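Local coordinates for protein post-proline cleaving enzyme (Rickettsia typhi, PDB 4HVT) that probably cleaves oligopeptides on the carboxyl side of proline as a serine-type oligopeptidase, as prolyl oligopeptidases do, at residues V641-S646 / Y662-N667; E47-A52 / K671-E676; A544-L549 / E558-K563. All blocks are in the same frame, centred on the assembly; numbering follows the deposited sequence. Where two conformers were deposited one is given.

Contact 1 (V641-S646 / Y662-N667)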
ATOM      1  N   VAL A 641       5.365  15.608  19.332  1.00 19.92           N
ATOM      2  CA  VAL A 641       4.990  14.492  18.498  1.00 18.84           C
ATOM      3  C   VAL A 641       3.479  14.332  18.480  1.00 18.64           C
ATOM      4  O   VAL A 641       2.796  14.461  19.506  1.00 18.85           O
ATOM      5  CB  VAL A 641       5.683  13.179  18.919  1.00 18.87           C
ATOM      6  CG1 VAL A 641       5.446  12.894  20.370  1.00 19.98           C
ATOM      7  CG2 VAL A 641       5.210  11.995  18.088  1.00 17.84           C
ATOM      8  N   LEU A 642       2.951  14.044  17.292  1.00 18.01           N
ATOM      9  CA  LEU A 642       1.563  13.640  17.099  1.00 18.09           C
ATOM     10  C   LEU A 642       1.544  12.134  16.871  1.00 17.14           C
ATOM     11  O   LEU A 642       2.236  11.641  16.018  1.00 16.49           O
ATOM     12  CB  LEU A 642       0.975  14.332  15.840  1.00 18.63           C
ATOM     13  CG  LEU A 642      -0.430  13.867  15.409  1.00 19.12           C
ATOM     14  CD1 LEU A 642      -1.467  14.098  16.495  1.00 20.08           C
ATOM     15  CD2 LEU A 642      -0.937  14.636  14.172  1.00 19.70           C
ATOM     16  N   ILE A 643       0.816  11.401  17.717  1.00 16.98           N
ATOM     17  CA  ILE A 643       0.783   9.921  17.646  1.00 16.36           C
ATOM     18  C   ILE A 643      -0.615   9.531  17.243  1.00 16.34           C
ATOM     19  O   ILE A 643      -1.598  10.016  17.800  1.00 16.37           O
ATOM     20  CB  ILE A 643       1.082   9.322  19.007  1.00 16.60           C
ATOM     21  CG1 ILE A 643       2.478   9.731  19.549  1.00 16.75           C
ATOM     22  CG2 ILE A 643       0.986   7.842  18.899  1.00 15.83           C
ATOM     23  CD1 ILE A 643       2.698   9.469  21.043  1.00 17.09           C
ATOM     24  N   THR A 644      -0.747   8.685  16.237  1.00 16.18           N
ATOM     25  CA  THR A 644      -2.104   8.261  15.824  1.00 16.60           C
ATOM     26  C   THR A 644      -2.254   6.744  15.792  1.00 16.03           C
ATOM     27  O   THR A 644      -1.320   6.030  15.427  1.00 15.92           O
ATOM     28  CB  THR A 644      -2.488   8.846  14.447  1.00 16.43           C
ATOM     29  OG1 THR A 644      -1.758   8.174  13.375  1.00 16.41           O
ATOM     30  CG2 THR A 644      -2.204  10.341  14.410  1.00 17.25           C
ATOM     31  N   ASP A 645      -3.437   6.260  16.144  1.00 15.82           N
ATOM     32  CA  ASP A 645      -3.710   4.841  15.999  1.00 16.04           C
ATOM     33  C   ASP A 645      -5.217   4.568  15.836  1.00 16.33           C
ATOM     34  O   ASP A 645      -6.016   5.523  15.817  1.00 15.98           O
ATOM     35  CB  ASP A 645      -3.043   4.093  17.162  1.00 16.23           C
ATOM     36  CG  ASP A 645      -3.731   4.294  18.494  1.00 17.15           C
ATOM     37  OD1 ASP A 645      -4.968   4.261  18.560  1.00 17.72           O
ATOM     38  OD2 ASP A 645      -3.010   4.400  19.493  1.00 17.25           O
ATOM     39  N   SER A 646      -5.638   3.304  15.695  1.00 16.34           N
ATOM     40  CA  SER A 646      -7.077   3.013  15.516  1.00 17.24           C
ATOM     41  C   SER A 646      -7.470   1.737  16.244  1.00 18.12           C
ATOM     42  O   SER A 646      -6.728   0.760  16.232  1.00 16.74           O
ATOM     43  CB  SER A 646      -7.481   2.945  14.036  1.00 17.87           C
ATOM     44  OG  SER A 646      -8.858   2.521  13.863  1.00 18.92           O
ATOM     45  N   TYR A 662       1.335   6.744  26.358  1.00 22.24           N
ATOM     46  CA  TYR A 662       1.276   6.544  27.809  1.00 23.90           C
ATOM     47  C   TYR A 662       2.612   6.848  28.471  1.00 24.55           C
ATOM     48  O   TYR A 662       2.650   7.548  29.502  1.00 25.23           O
ATOM     49  CB  TYR A 662       0.796   5.136  28.137  1.00 24.26           C
ATOM     50  CG  TYR A 662       0.615   4.906  29.647  1.00 26.37           C
ATOM     51  CD1 TYR A 662       1.672   4.534  30.439  1.00 27.51           C
ATOM     52  CD2 TYR A 662      -0.631   5.015  30.203  1.00 27.80           C
ATOM     53  CE1 TYR A 662       1.491   4.313  31.802  1.00 30.43           C
ATOM     54  CE2 TYR A 662      -0.836   4.826  31.540  1.00 30.02           C
ATOM     55  CZ  TYR A 662       0.219   4.466  32.329  1.00 31.31           C
ATOM     56  OH  TYR A 662      -0.038   4.270  33.641  1.00 34.51           O
ATOM     57  N   VAL A 663       3.701   6.350  27.890  1.00 24.42           N
ATOM     58  CA  VAL A 663       5.024   6.589  28.447  1.00 25.78           C
ATOM     59  C   VAL A 663       5.486   8.032  28.242  1.00 25.64           C
ATOM     60  O   VAL A 663       5.996   8.656  29.173  1.00 26.41           O
ATOM     61  CB  VAL A 663       6.077   5.588  27.927  1.00 25.63           C
ATOM     62  CG1 VAL A 663       7.403   5.806  28.658  1.00 27.18           C
ATOM     63  CG2 VAL A 663       5.573   4.185  28.164  1.00 25.30           C
ATOM     64  N   LEU A 664       5.289   8.585  27.037  1.00 24.58           N
ATOM     65  CA  LEU A 664       5.769   9.928  26.761  1.00 26.67           C
ATOM     66  C   LEU A 664       4.988  10.950  27.552  1.00 29.54           C
ATOM     67  O   LEU A 664       5.551  11.968  28.012  1.00 29.78           O
ATOM     68  CB  LEU A 664       5.667  10.243  25.259  1.00 26.26           C
ATOM     69  CG  LEU A 664       6.932  10.073  24.438  1.00 25.61           C
ATOM     70  CD1 LEU A 664       6.598  10.438  22.988  1.00 24.51           C
ATOM     71  CD2 LEU A 664       8.037  10.990  24.924  1.00 26.22           C
ATOM     72  N   ALA A 665       3.687  10.719  27.700  1.00 31.82           N
ATOM     73  CA  ALA A 665       2.854  11.609  28.544  1.00 35.55           C
ATOM     74  C   ALA A 665       3.536  11.935  29.846  1.00 37.56           C
ATOM     75  O   ALA A 665       3.330  13.035  30.399  1.00 41.14           O
ATOM     76  CB  ALA A 665       1.505  10.968  28.854  1.00 36.83           C
ATOM     77  N   GLN A 666       4.326  10.997  30.370  1.00 36.20           N
ATOM     78  CA  GLN A 666       4.987  11.162  31.657  1.00 36.59           C
ATOM     79  C   GLN A 666       6.311  11.918  31.656  1.00 34.17           C
ATOM     80  O   GLN A 666       6.945  12.033  32.695  1.00 34.87           O
ATOM     81  CB  GLN A 666       5.205   9.795  32.303  1.00 39.39           C
ATOM     82  CG  GLN A 666       3.898   9.057  32.429  1.00 42.31           C
ATOM     83  CD  GLN A 666       4.044   7.733  33.102  1.00 46.63           C
ATOM     84  OE1 GLN A 666       4.693   6.824  32.576  1.00 51.89           O
ATOM     85  NE2 GLN A 666       3.397   7.586  34.253  1.00 49.22           N
ATOM     86  N   ASN A 667       6.714  12.422  30.500  1.00 30.23           N
ATOM     87  CA  ASN A 667       7.909  13.214  30.366  1.00 28.95           C
ATOM     88  C   ASN A 667       7.423  14.647  30.294  1.00 28.10           C
ATOM     89  O   ASN A 667       6.819  15.017  29.302  1.00 26.37           O
ATOM     90  CB  ASN A 667       8.620  12.778  29.077  1.00 28.01           C
ATOM     91  CG  ASN A 667       9.863  13.560  28.796  1.00 28.61           C
ATOM     92  OD1 ASN A 667       9.898  14.785  28.954  1.00 28.89           O
ATOM     93  ND2 ASN A 667      10.899  12.859  28.350  1.00 28.58           N
TER

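Contact 2 (E47-A52 / K671-E676)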
ATOM      1  N   GLU A  47      -7.880  17.099  20.072  1.00 23.83           N
ATOM      2  CA  GLU A  47      -8.631  17.758  19.002  0.50 24.35           C
ATOM      3  C   GLU A  47      -8.979  19.192  19.411  1.00 25.31           C
ATOM      4  O   GLU A  47      -8.795  20.126  18.619  1.00 25.68           O
ATOM      5  CB  GLU A  47      -9.870  16.952  18.580  0.50 24.62           C
ATOM      6  CG  GLU A  47      -9.543  15.752  17.707  0.50 24.16           C
ATOM      7  CD  GLU A  47     -10.733  15.296  16.883  0.50 24.64           C
ATOM      8  OE1 GLU A  47     -11.823  15.085  17.466  0.50 25.67           O
ATOM      9  OE2 GLU A  47     -10.578  15.161  15.650  0.50 24.73           O
ATOM     10  N   LYS A  48      -9.407  19.380  20.653  1.00 26.03           N
ATOM     11  CA  LYS A  48      -9.694  20.717  21.176  1.00 26.95           C
ATOM     12  C   LYS A  48      -8.438  21.620  21.123  1.00 26.99           C
ATOM     13  O   LYS A  48      -8.525  22.786  20.739  1.00 27.66           O
ATOM     14  CB  LYS A  48     -10.284  20.596  22.588  1.00 27.96           C
ATOM     15  N   ALA A  49      -7.272  21.083  21.473  1.00 26.50           N
ATOM     16  CA  ALA A  49      -6.027  21.849  21.375  1.00 26.87           C
ATOM     17  C   ALA A  49      -5.648  22.272  19.959  1.00 26.63           C
ATOM     18  O   ALA A  49      -5.178  23.383  19.735  1.00 27.35           O
ATOM     19  CB  ALA A  49      -4.884  21.070  22.002  1.00 26.30           C
ATOM     20  N   LEU A  50      -5.819  21.367  19.001  1.00 25.62           N
ATOM     21  CA  LEU A  50      -5.556  21.655  17.595  1.00 25.56           C
ATOM     22  C   LEU A  50      -6.559  22.696  17.051  1.00 26.57           C
ATOM     23  O   LEU A  50      -6.197  23.605  16.324  1.00 25.95           O
ATOM     24  CB  LEU A  50      -5.613  20.340  16.789  1.00 25.04           C
ATOM     25  CG  LEU A  50      -4.494  19.346  17.070  1.00 24.41           C
ATOM     26  CD1 LEU A  50      -4.799  18.025  16.362  1.00 23.80           C
ATOM     27  CD2 LEU A  50      -3.163  19.906  16.578  1.00 24.70           C
ATOM     28  N   GLN A  51      -7.815  22.547  17.437  1.00 27.31           N
ATOM     29  CA  GLN A  51      -8.869  23.430  16.999  1.00 28.63           C
ATOM     30  C   GLN A  51      -8.678  24.861  17.551  1.00 28.96           C
ATOM     31  O   GLN A  51      -9.241  25.823  16.997  1.00 30.12           O
ATOM     32  CB  GLN A  51     -10.223  22.849  17.419  1.00 29.21           C
ATOM     33  CG  GLN A  51     -10.725  21.781  16.465  1.00 29.12           C
ATOM     34  CD  GLN A  51     -11.773  20.905  17.076  1.00 30.39           C
ATOM     35  OE1 GLN A  51     -12.480  21.314  18.014  1.00 32.53           O
ATOM     36  NE2 GLN A  51     -11.895  19.677  16.551  1.00 30.11           N
ATOM     37  N   ALA A  52      -7.873  25.010  18.601  1.00 28.18           N
ATOM     38  CA  ALA A  52      -7.598  26.361  19.182  1.00 29.36           C
ATOM     39  C   ALA A  52      -6.364  27.072  18.585  1.00 28.81           C
ATOM     40  O   ALA A  52      -6.078  28.215  18.916  1.00 29.21           O
ATOM     41  CB  ALA A  52      -7.441  26.234  20.678  1.00 29.80           C
ATOM     42  N   LYS A 671       5.945  17.562  24.662  1.00 26.37           N
ATOM     43  CA  LYS A 671       4.534  17.814  24.385  1.00 26.84           C
ATOM     44  C   LYS A 671       4.077  16.798  23.348  1.00 24.45           C
ATOM     45  O   LYS A 671       4.765  16.644  22.355  1.00 24.28           O
ATOM     46  CB  LYS A 671       4.399  19.213  23.823  1.00 28.54           C
ATOM     47  CG  LYS A 671       3.009  19.683  23.488  1.00 30.55           C
ATOM     48  CD  LYS A 671       2.201  20.031  24.696  1.00 34.05           C
ATOM     49  CE  LYS A 671       0.759  20.275  24.281  1.00 36.01           C
ATOM     50  NZ  LYS A 671      -0.049  20.838  25.385  1.00 37.97           N
ATOM     51  N   THR A 672       3.005  16.066  23.631  1.00 23.27           N
ATOM     52  CA  THR A 672       2.465  15.046  22.679  1.00 22.33           C
ATOM     53  C   THR A 672       0.981  15.314  22.405  1.00 22.13           C
ATOM     54  O   THR A 672       0.252  15.824  23.306  1.00 22.79           O
ATOM     55  CB  THR A 672       2.547  13.607  23.190  1.00 22.08           C
ATOM     56  OG1 THR A 672       1.612  13.462  24.258  1.00 23.40           O
ATOM     57  CG2 THR A 672       3.948  13.262  23.656  1.00 22.48           C
ATOM     58  N   TYR A 673       0.568  14.912  21.195  1.00 21.23           N
ATOM     59  CA  TYR A 673      -0.778  14.999  20.675  1.00 21.10           C
ATOM     60  C   TYR A 673      -1.085  13.559  20.274  1.00 20.45           C
ATOM     61  O   TYR A 673      -0.221  12.887  19.746  1.00 21.06           O
ATOM     62  CB  TYR A 673      -0.833  15.997  19.463  1.00 21.18           C
ATOM     63  CG  TYR A 673      -0.589  17.437  19.909  1.00 22.25           C
ATOM     64  CD1 TYR A 673      -1.644  18.221  20.306  1.00 23.00           C
ATOM     65  CD2 TYR A 673       0.699  17.990  19.950  1.00 22.75           C
ATOM     66  CE1 TYR A 673      -1.450  19.520  20.759  1.00 24.09           C
ATOM     67  CE2 TYR A 673       0.904  19.286  20.414  1.00 23.95           C
ATOM     68  CZ  TYR A 673      -0.179  20.039  20.793  1.00 24.56           C
ATOM     69  OH  TYR A 673      -0.025  21.334  21.242  1.00 25.98           O
ATOM     70  N   PHE A 674      -2.271  13.093  20.607  1.00 20.32           N
ATOM     71  CA  PHE A 674      -2.695  11.717  20.406  1.00 19.80           C
ATOM     72  C   PHE A 674      -4.086  11.694  19.809  1.00 19.88           C
ATOM     73  O   PHE A 674      -4.973  12.369  20.324  1.00 20.66           O
ATOM     74  CB  PHE A 674      -2.663  11.018  21.757  1.00 20.31           C
ATOM     75  CG  PHE A 674      -3.146   9.601  21.731  1.00 20.02           C
ATOM     76  CD1 PHE A 674      -2.281   8.586  21.353  1.00 19.19           C
ATOM     77  CD2 PHE A 674      -4.476   9.300  21.999  1.00 20.25           C
ATOM     78  CE1 PHE A 674      -2.714   7.257  21.281  1.00 18.92           C
ATOM     79  CE2 PHE A 674      -4.923   7.972  21.958  1.00 19.84           C
ATOM     80  CZ  PHE A 674      -4.043   6.953  21.590  1.00 19.39           C
ATOM     81  N   LEU A 675      -4.291  10.846  18.784  1.00 19.32           N
ATOM     82  CA  LEU A 675      -5.560  10.715  18.081  1.00 19.13           C
ATOM     83  C   LEU A 675      -5.812   9.223  17.855  1.00 18.72           C
ATOM     84  O   LEU A 675      -5.078   8.555  17.073  1.00 18.04           O
ATOM     85  CB  LEU A 675      -5.530  11.422  16.726  1.00 19.28           C
ATOM     86  CG  LEU A 675      -5.394  12.956  16.762  1.00 20.25           C
ATOM     87  CD1 LEU A 675      -5.111  13.405  15.376  1.00 20.45           C
ATOM     88  CD2 LEU A 675      -6.680  13.572  17.218  1.00 21.26           C
ATOM     89  N   GLU A 676      -6.860   8.728  18.494  1.00 18.90           N
ATOM     90  CA  GLU A 676      -7.257   7.346  18.338  1.00 19.27           C
ATOM     91  C   GLU A 676      -8.571   7.316  17.562  1.00 19.44           C
ATOM     92  O   GLU A 676      -9.574   7.839  18.027  1.00 20.29           O
ATOM     93  CB  GLU A 676      -7.386   6.608  19.661  1.00 20.17           C
ATOM     94  CG  GLU A 676      -7.891   5.164  19.397  1.00 20.22           C
ATOM     95  CD  GLU A 676      -7.635   4.183  20.473  1.00 21.03           C
ATOM     96  OE1 GLU A 676      -8.642   3.757  21.113  1.00 22.06           O
ATOM     97  OE2 GLU A 676      -6.454   3.877  20.754  1.00 21.60           O
TER

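Contact 3 (A544-L549 / E558-K563)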
ATOM      1  N   ALA A 544      21.356  11.076   7.654  1.00 16.76           N
ATOM      2  CA  ALA A 544      22.200  11.640   6.586  1.00 17.08           C
ATOM      3  C   ALA A 544      21.431  12.673   5.746  1.00 17.04           C
ATOM      4  O   ALA A 544      21.937  13.714   5.464  1.00 17.78           O
ATOM      5  CB  ALA A 544      22.764  10.542   5.709  1.00 16.94           C
ATOM      6  N   VAL A 545      20.214  12.344   5.353  1.00 16.49           N
ATOM      7  CA  VAL A 545      19.371  13.303   4.667  1.00 16.18           C
ATOM      8  C   VAL A 545      18.988  14.506   5.570  1.00 16.66           C
ATOM      9  O   VAL A 545      19.084  15.677   5.133  1.00 17.54           O
ATOM     10  CB  VAL A 545      18.139  12.582   4.062  1.00 15.35           C
ATOM     11  CG1 VAL A 545      17.231  13.592   3.433  1.00 15.19           C
ATOM     12  CG2 VAL A 545      18.573  11.565   3.012  1.00 15.08           C
ATOM     13  N   SER A 546      18.587  14.244   6.808  1.00 16.84           N
ATOM     14  CA  SER A 546      18.187  15.305   7.743  1.00 17.54           C
ATOM     15  C   SER A 546      19.350  16.321   7.892  1.00 18.85           C
ATOM     16  O   SER A 546      19.170  17.532   7.764  1.00 19.20           O
ATOM     17  CB  SER A 546      17.781  14.700   9.103  1.00 17.57           C
ATOM     18  OG  SER A 546      16.632  13.861   9.003  1.00 16.67           O
ATOM     19  N   GLU A 547      20.545  15.809   8.126  1.00 20.12           N
ATOM     20  CA  GLU A 547      21.733  16.650   8.345  1.00 22.03           C
ATOM     21  C   GLU A 547      22.095  17.424   7.117  1.00 22.46           C
ATOM     22  O   GLU A 547      22.569  18.578   7.229  1.00 22.92           O
ATOM     23  CB  GLU A 547      22.918  15.773   8.747  1.00 23.51           C
ATOM     24  CG  GLU A 547      22.753  15.228  10.147  1.00 24.77           C
ATOM     25  CD  GLU A 547      23.835  14.271  10.558  1.00 27.40           C
ATOM     26  OE1 GLU A 547      24.322  13.478   9.726  1.00 29.51           O
ATOM     27  OE2 GLU A 547      24.154  14.272  11.770  1.00 31.21           O
ATOM     28  N   GLU A 548      21.890  16.825   5.953  1.00 22.59           N
ATOM     29  CA  GLU A 548      22.207  17.496   4.723  1.00 23.50           C
ATOM     30  C   GLU A 548      21.247  18.663   4.473  1.00 22.13           C
ATOM     31  O   GLU A 548      21.668  19.712   3.964  1.00 21.84           O
ATOM     32  CB  GLU A 548      22.257  16.506   3.555  1.00 25.53           C
ATOM     33  CG  GLU A 548      22.651  17.128   2.243  1.00 28.75           C
ATOM     34  CD  GLU A 548      24.134  17.459   2.150  1.00 33.34           C
ATOM     35  OE1 GLU A 548      24.885  17.449   3.177  1.00 39.99           O
ATOM     36  OE2 GLU A 548      24.570  17.743   1.031  1.00 37.08           O
ATOM     37  N   LEU A 549      19.976  18.503   4.837  1.00 20.28           N
ATOM     38  CA  LEU A 549      19.014  19.610   4.696  1.00 20.01           C
ATOM     39  C   LEU A 549      19.410  20.823   5.550  1.00 20.88           C
ATOM     40  O   LEU A 549      19.234  21.994   5.161  1.00 20.44           O
ATOM     41  CB  LEU A 549      17.611  19.140   5.114  1.00 19.61           C
ATOM     42  CG  LEU A 549      16.979  18.035   4.273  1.00 18.66           C
ATOM     43  CD1 LEU A 549      15.710  17.590   4.947  1.00 18.23           C
ATOM     44  CD2 LEU A 549      16.698  18.565   2.871  1.00 18.55           C
ATOM     45  N   GLU A 558      14.679  23.424  14.437  1.00 25.02           N
ATOM     46  CA  GLU A 558      13.456  24.076  14.886  1.00 26.22           C
ATOM     47  C   GLU A 558      12.340  24.114  13.859  1.00 25.03           C
ATOM     48  O   GLU A 558      11.165  24.214  14.243  1.00 24.74           O
ATOM     49  CB  GLU A 558      13.813  25.496  15.374  1.00 28.49           C
ATOM     50  CG  GLU A 558      12.866  26.633  15.070  1.00 30.82           C
ATOM     51  CD  GLU A 558      13.412  27.949  15.603  1.00 33.72           C
ATOM     52  OE1 GLU A 558      14.490  27.906  16.222  1.00 36.62           O
ATOM     53  OE2 GLU A 558      12.802  29.011  15.408  1.00 36.29           O
ATOM     54  N   TYR A 559      12.716  24.006  12.575  1.00 23.58           N
ATOM     55  CA  TYR A 559      11.796  24.123  11.486  1.00 22.63           C
ATOM     56  C   TYR A 559      11.589  22.769  10.775  1.00 20.82           C
ATOM     57  O   TYR A 559      10.855  22.734   9.788  1.00 20.92           O
ATOM     58  CB  TYR A 559      12.295  25.179  10.486  1.00 23.26           C
ATOM     59  CG  TYR A 559      12.182  26.591  11.010  1.00 25.01           C
ATOM     60  CD1 TYR A 559      11.000  27.278  10.847  1.00 25.92           C
ATOM     61  CD2 TYR A 559      13.221  27.213  11.670  1.00 26.28           C
ATOM     62  CE1 TYR A 559      10.844  28.539  11.291  1.00 27.69           C
ATOM     63  CE2 TYR A 559      13.074  28.503  12.153  1.00 27.81           C
ATOM     64  CZ  TYR A 559      11.857  29.141  11.948  1.00 28.44           C
ATOM     65  OH  TYR A 559      11.607  30.414  12.351  1.00 30.97           O
ATOM     66  N   LEU A 560      12.258  21.712  11.269  1.00 19.71           N
ATOM     67  CA  LEU A 560      12.270  20.405  10.588  1.00 18.83           C
ATOM     68  C   LEU A 560      11.308  19.424  11.235  1.00 18.31           C
ATOM     69  O   LEU A 560      11.490  18.987  12.399  1.00 18.74           O
ATOM     70  CB  LEU A 560      13.691  19.821  10.520  1.00 18.71           C
ATOM     71  CG  LEU A 560      13.765  18.440   9.876  1.00 18.00           C
ATOM     72  CD1 LEU A 560      13.147  18.430   8.458  1.00 17.70           C
ATOM     73  CD2 LEU A 560      15.198  17.892   9.899  1.00 18.17           C
ATOM     74  N   GLY A 561      10.296  19.016  10.463  1.00 17.53           N
ATOM     75  CA  GLY A 561       9.392  17.973  10.932  1.00 17.21           C
ATOM     76  C   GLY A 561       9.528  16.709  10.107  1.00 16.49           C
ATOM     77  O   GLY A 561       9.967  16.733   8.965  1.00 15.48           O
ATOM     78  N   ILE A 562       9.257  15.596  10.777  1.00 16.21           N
ATOM     79  CA  ILE A 562       9.414  14.310  10.176  1.00 15.86           C
ATOM     80  C   ILE A 562       8.107  13.540  10.342  1.00 15.38           C
ATOM     81  O   ILE A 562       7.404  13.714  11.326  1.00 15.04           O
ATOM     82  CB  ILE A 562      10.601  13.501  10.748  1.00 15.87           C
ATOM     83  CG1 ILE A 562      10.500  13.338  12.262  1.00 16.02           C
ATOM     84  CG2 ILE A 562      11.923  14.139  10.341  1.00 16.16           C
ATOM     85  CD1 ILE A 562      11.531  12.331  12.798  1.00 16.22           C
ATOM     86  N   LYS A 563       7.763  12.768   9.323  1.00 15.09           N
ATOM     87  CA  LYS A 563       6.461  12.064   9.256  1.00 15.80           C
ATOM     88  C   LYS A 563       6.619  10.650   8.676  1.00 14.27           C
ATOM     89  O   LYS A 563       7.317  10.481   7.690  1.00 13.64           O
ATOM     90  CB  LYS A 563       5.507  12.959   8.458  1.00 17.84           C
ATOM     91  CG  LYS A 563       4.120  12.434   8.218  1.00 20.19           C
ATOM     92  CD  LYS A 563       3.404  13.297   7.155  1.00 21.68           C
ATOM     93  CE  LYS A 563       2.282  12.558   6.439  1.00 23.23           C
ATOM     94  NZ  LYS A 563       2.726  11.452   5.555  1.00 24.54           N
TER

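Contact 1 (V641-S646 / Y662-N667)
Val641 and Ile643, two residues apart on a sheet strand, both reach Leu664 at the last part of the helix that packs over it. This is the inside of a beta-alpha-beta crossover in the alpha/beta-hydrolase domain: strand 640-646 leads out, helix 655-664 returns over the sheet, and strand 672-677 lies parallel beside the first. One methyl of the leucine does the touching. Leu664 CD1 lies 3.8 Å from Val641 CG1, the two side chains meeting at a slant, and 4.5 Å from Ile643 CD1, a looser contact. Val641 has CG1 wedged between its own N and carbonyl carbon (chi1 54°), which aims that methyl at the helix. In Leu664 the CD1 branch is stretched out opposite CA (chi2 180°), and this carries it across to Val641. The CA atoms of Val641 and Leu664 stay 9.5 Å apart, and the contact is made by the ends of the side chains. Further out, Thr672 on the neighbouring strand touches both Val641 and Leu664, and Ile643 also packs on Phe660 and Glu661 one turn back along the helix. A type I turn runs from Leu664 to Asn667, closed by Asn667 N donating to Leu664 O at 2.8 Å. The Asn667 side chain makes two further hydrogen bonds, ND2 to Gln636 O and OD1 to Asn669 N.

Contact 2 (E47-A52 / K671-E676)
The apolar contacts come from Glu47, Ala49 and Leu50 near the end of helix 34-51, which meet Leu675 and Tyr673 on the sheet edge. Both ends of the chain thus help build the alpha/beta-hydrolase domain, as in prolyl oligopeptidases. Ala49 CB sits at the rim of the Tyr673 ring, near its plane and 4.0 Å from CE1, while Leu50 CD2 comes in obliquely, 4.4 Å from CD1 of the same ring. The aliphatic part of Glu47 crosses Leu675 at about a right angle, with CG 3.6 Å from CD2. Tyr673 and Leu675 both carry CG opposite their carbonyl carbons (chi1 -68° and -66°), which sends ring and isobutyl group out side by side. Polar links lie beside this patch. Glu47 OE2 is bonded to the amides of Asn693 and Asn697, although Glu47 was modelled in two conformers and its details hold for one of them. Thr46 OG1 and Thr43 OG1 bond to the backbone N of Phe674 and Glu676. Helix 34-51 crosses this edge strand: the axes of helix 47-51 and strand 672-676 approach to 9.3 Å, with 119° between their N-to-C directions. Strand 640-646 is the strand's neighbour in the sheet, and helix 688-706 lies against Leu50 and Leu675.

Contact 3 (A544-L549 / E558-K563)
Leu560 leaves its strand with CG swung opposite the backbone N (chi1 178°) and the next bond near 56°, which splays its two methyls toward successive turns of helix 536-551. Ser546 holds OG opposite its own carbonyl carbon (chi1 -64°); there the hydroxyl is hydrogen-bonded to Phe542 O one turn back, and CB is the serine atom nearest Leu560 CD2, at 4.2 Å. The other methyl of Leu560, CD1, is 4.4 Å from CD1 of Leu549, three residues further along the helix. Leu560 therefore touches Ser546 with CD2 and Leu549 with CD1, in a light van der Waals contact: 112 Å² is buried in all, and the nearest CA atoms, those of Ser546 and Leu560, remain 8.3 Å apart. In the alpha/beta-hydrolase fold this is the descent from a crossover: the chain runs from strand 510-514 through helix 536-551 to strand 560-565, passing over the intervening strand 480-483, whose Leu482 touches Val545 and Ser546. Phe583 fills in beside the contact, lying against Ser546, Leu560 and Ile562. Ile562 shares the helix-facing side of the strand but packs on Val572 and Ala575 of helix 567-578. The strand runs on into a sequence consistent with the nucleophile elbow, in which Ser566 probably serves as nucleophile. On the helix's outward side Glu547 OE2 forms a salt bridge to Arg579, and on the strand Lys563 NZ forms one to Glu483.

Overall arrangement
All three contacts set a helix against one mixed sheet, at different strands across it. Contact 3 reaches an inner strand and contact 1 the last but one, both through buried side chains; contact 2, partly buried, lies at the outermost strand, where a tyrosine ring and glutamate join in. Contacts 1 and 3 each close locally, one after the other in the chain, and both are nested within the long loop that contact 2 closes between helix 34-51 and the C-terminal region. Contacts 1 and 2 touch: Ile643 N probably bonds to Tyr673 O, and Asp645 OD1 lies 2.7 Å from Glu676 OE2, like charges beside Arg658 that could be eased by a shared proton as well.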